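Solute-binding protein Csal_2479 (Chromohalobacter salexigens, PDB 4P1L) binds D-glucuronate in vitro and probably delivers it to a tripartite ATP-independent periplasmic (TRAP) permease for transport into the cytoplasm. Local coordinates at residues Lys47-Lys52 with Gln252-Ala257. Sequence-based numbering, arbitrary orientation.
With SO4 (sulfate ion), chain E.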
ATOM      1  N   LYS A  47      -1.889  14.301  17.057  1.00 25.26           N
ATOM      2  CA  LYS A  47      -1.445  15.114  18.188  1.00 26.48           C
ATOM      3  C   LYS A  47      -0.731  16.374  17.746  1.00 22.51           C
ATOM      4  O   LYS A  47      -0.995  17.466  18.265  1.00 24.87           O
ATOM      5  CB  LYS A  47      -0.522  14.319  19.110  1.00 28.37           C
ATOM      6  CG  LYS A  47      -1.223  13.220  19.849  1.00 35.71           C
ATOM      7  CD  LYS A  47      -0.212  12.287  20.527  1.00 44.51           C
ATOM      8  CE  LYS A  47      -0.919  11.315  21.477  1.00 46.16           C
ATOM      9  NZ  LYS A  47      -1.552  10.148  20.783  1.00 48.41           N
ATOM     10  N   GLU A  48       0.204  16.216  16.813  1.00 20.38           N
ATOM     11  CA  GLU A  48       1.021  17.336  16.371  1.00 21.80           C
ATOM     12  C   GLU A  48       0.142  18.398  15.696  1.00 26.32           C
ATOM     13  O   GLU A  48       0.325  19.602  15.896  1.00 26.22           O
ATOM     14  CB  GLU A  48       2.135  16.841  15.451  1.00 24.61           C
ATOM     15  CG  GLU A  48       3.194  17.879  15.158  1.00 29.65           C
ATOM     16  CD  GLU A  48       4.379  17.321  14.398  1.00 24.94           C
ATOM     17  OE1 GLU A  48       4.669  16.121  14.556  1.00 30.08           O
ATOM     18  OE2 GLU A  48       5.030  18.077  13.640  1.00 36.57           O
ATOM     19  N   VAL A  49      -0.841  17.958  14.920  1.00 22.80           N
ATOM     20  CA  VAL A  49      -1.794  18.890  14.312  1.00 21.61           C
ATOM     21  C   VAL A  49      -2.552  19.696  15.389  1.00 23.88           C
ATOM     22  O   VAL A  49      -2.584  20.936  15.347  1.00 27.72           O
ATOM     23  CB  VAL A  49      -2.787  18.164  13.382  1.00 23.12           C
ATOM     24  CG1 VAL A  49      -3.928  19.086  12.971  1.00 22.29           C
ATOM     25  CG2 VAL A  49      -2.051  17.613  12.165  1.00 20.12           C
ATOM     26  N   ALA A  50      -3.133  19.018  16.373  1.00 23.04           N
ATOM     27  CA  ALA A  50      -3.850  19.724  17.438  1.00 29.78           C
ATOM     28  C   ALA A  50      -2.926  20.731  18.162  1.00 32.26           C
ATOM     29  O   ALA A  50      -3.315  21.864  18.418  1.00 27.72           O
ATOM     30  CB  ALA A  50      -4.446  18.730  18.426  1.00 31.47           C
ATOM     31  N   GLU A  51      -1.695  20.324  18.460  1.00 31.28           N
ATOM     32  CA  GLU A  51      -0.737  21.195  19.151  1.00 34.34           C
ATOM     33  C   GLU A  51      -0.322  22.374  18.274  1.00 35.35           C
ATOM     34  O   GLU A  51      -0.322  23.521  18.722  1.00 37.74           O
ATOM     35  CB  GLU A  51       0.493  20.393  19.592  1.00 36.27           C
ATOM     36  CG  GLU A  51       0.149  19.312  20.626  1.00 34.87           C
ATOM     37  CD  GLU A  51       1.155  18.166  20.675  1.00 35.02           C
ATOM     38  OE1 GLU A  51       2.136  18.180  19.894  1.00 38.09           O
ATOM     39  OE2 GLU A  51       0.962  17.264  21.522  1.00 37.80           O
ATOM     40  N   LYS A  52       0.004  22.109  17.016  1.00 29.81           N
ATOM     41  CA  LYS A  52       0.495  23.176  16.156  1.00 31.46           C
ATOM     42  C   LYS A  52      -0.586  24.170  15.775  1.00 33.92           C
ATOM     43  O   LYS A  52      -0.262  25.296  15.416  1.00 36.39           O
ATOM     44  CB  LYS A  52       1.113  22.615  14.886  1.00 27.88           C
ATOM     45  CG  LYS A  52       2.500  22.014  15.046  1.00 31.36           C
ATOM     46  CD  LYS A  52       3.174  21.938  13.669  1.00 38.97           C
ATOM     47  CE  LYS A  52       4.385  21.026  13.656  1.00 42.12           C
ATOM     48  NZ  LYS A  52       5.563  21.638  14.353  1.00 47.70           N
ATOM     49  N   GLN A 252       0.215  25.135   6.502  1.00 24.91           N
ATOM     50  CA  GLN A 252       1.672  24.979   6.567  1.00 23.74           C
ATOM     51  C   GLN A 252       2.052  24.100   7.767  1.00 25.41           C
ATOM     52  O   GLN A 252       2.936  23.226   7.671  1.00 24.82           O
ATOM     53  CB  GLN A 252       2.364  26.355   6.623  1.00 31.31           C
ATOM     54  CG  GLN A 252       3.838  26.306   7.037  1.00 38.34           C
ATOM     55  CD  GLN A 252       4.508  27.684   7.059  1.00 50.59           C
ATOM     56  OE1 GLN A 252       4.023  28.647   6.457  1.00 51.24           O
ATOM     57  NE2 GLN A 252       5.631  27.775   7.763  1.00 55.14           N
ATOM     58  N   ALA A 253       1.364  24.308   8.886  1.00 26.57           N
ATOM     59  CA  ALA A 253       1.622  23.540  10.097  1.00 32.22           C
ATOM     60  C   ALA A 253       1.239  22.066   9.927  1.00 27.90           C
ATOM     61  O   ALA A 253       1.958  21.170  10.383  1.00 23.16           O
ATOM     62  CB  ALA A 253       0.876  24.153  11.297  1.00 29.44           C
ATOM     63  N   ILE A 254       0.113  21.808   9.267  1.00 21.10           N
ATOM     64  CA  ILE A 254      -0.369  20.444   9.106  1.00 19.87           C
ATOM     65  C   ILE A 254       0.521  19.675   8.113  1.00 19.23           C
ATOM     66  O   ILE A 254       0.801  18.492   8.290  1.00 19.92           O
ATOM     67  CB  ILE A 254      -1.868  20.437   8.731  1.00 19.47           C
ATOM     68  CG1 ILE A 254      -2.678  21.001   9.916  1.00 23.40           C
ATOM     69  CG2 ILE A 254      -2.354  19.032   8.349  1.00 18.31           C
ATOM     70  CD1 ILE A 254      -4.136  21.232   9.621  1.00 25.22           C
ATOM     71  N   ARG A 255       0.991  20.373   7.090  1.00 20.76           N
ATOM     72  CA  ARG A 255       1.922  19.785   6.144  1.00 20.95           C
ATOM     73  C   ARG A 255       3.203  19.374   6.883  1.00 22.14           C
ATOM     74  O   ARG A 255       3.734  18.270   6.670  1.00 24.30           O
ATOM     75  CB  ARG A 255       2.200  20.790   5.016  1.00 28.44           C
ATOM     76  CG  ARG A 255       2.796  20.211   3.780  1.00 35.49           C
ATOM     77  CD  ARG A 255       2.824  21.228   2.630  1.00 34.00           C
ATOM     78  NE  ARG A 255       1.592  21.320   1.825  1.00 28.90           N
ATOM     79  CZ  ARG A 255       1.176  20.390   0.973  1.00 29.58           C
ATOM     80  NH1 ARG A 255       1.843  19.250   0.850  1.00 31.14           N
ATOM     81  NH2 ARG A 255       0.064  20.575   0.269  1.00 30.81           N
ATOM     82  N   GLU A 256       3.692  20.244   7.771  1.00 22.55           N
ATOM     83  CA  GLU A 256       4.857  19.904   8.589  1.00 25.15           C
ATOM     84  C   GLU A 256       4.595  18.670   9.471  1.00 27.40           C
ATOM     85  O   GLU A 256       5.435  17.776   9.548  1.00 27.36           O
ATOM     86  CB  GLU A 256       5.303  21.080   9.453  1.00 32.04           C
ATOM     87  CG  GLU A 256       6.598  20.793  10.210  1.00 43.67           C
ATOM     88  CD  GLU A 256       7.076  21.957  11.080  1.00 50.47           C
ATOM     89  OE1 GLU A 256       6.392  23.011  11.137  1.00 49.56           O
ATOM     90  OE2 GLU A 256       8.147  21.802  11.711  1.00 55.00           O
ATOM     91  N   ALA A 257       3.440  18.628  10.132  1.00 24.44           N
ATOM     92  CA  ALA A 257       3.065  17.488  10.971  1.00 26.75           C
ATOM     93  C   ALA A 257       3.051  16.180  10.174  1.00 19.20           C
ATOM     94  O   ALA A 257       3.463  15.142  10.674  1.00 21.23           O
ATOM     95  CB  ALA A 257       1.704  17.702  11.589  1.00 23.65           C
TER
HETATM   96  S   SO4 E 403      -0.849  24.133  -0.149  0.82 39.58           S
HETATM   97  O1  SO4 E 403      -0.022  23.855   1.019  0.82 35.33           O
HETATM   98  O2  SO4 E 403       0.009  24.421  -1.289  0.82 44.97           O
HETATM   99  O3  SO4 E 403      -1.712  23.005  -0.508  0.82 35.68           O
HETATM  100  O4  SO4 E 403      -1.721  25.269   0.146  0.82 40.59           O
HETATM  101  O   HOH W   1       3.689  14.030  13.605  1.00 29.05           O
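Val49 overlaps Ile254 and Ala257 with its two methyls: CG1 lies 3.8 Å from Ile254 CG1, while CG2 packs on Ala257 CB. The branch is split this way because CG1 is anti to the backbone N (chi1 169°). The local axes approach to 8.9 Å, roughly antiparallel with 152° between their N-to-C directions, consistent with the small Ala253 and Ala257 being turned toward the facing helix. Lys52 runs over Ala253, its CB 3.9 Å from Ala253 CB and its CD near Ala253 O, then bends at chi4 (-74°) and sets NZ 3.6 Å from Glu256 OE1. That salt bridge continues into Glu48 OE2, a long one at 3.7 Å from Lys52 NZ, so one ammonium serves a carboxylate from each helix. Glu48 is extended, bringing OE2 to 3.4 Å from Ala257 CA, and a water donates both to Glu48 OE1 and to Ala257 O, bridging the two segments, which share no direct hydrogen bond. Replacing Glu48 with an alanine would probably leave Lys52 with Glu256 alone within this network and this water without its carboxylate anchor. Far from the sugar pocket, the contact joins the C-terminal end of helix 37-52 to an early part of the long helix 248-282; Phe45 and Val57 extend its apolar side, and Ile254 also touches Leu138 of strand 135-141 and Trp243 of helix 240-245.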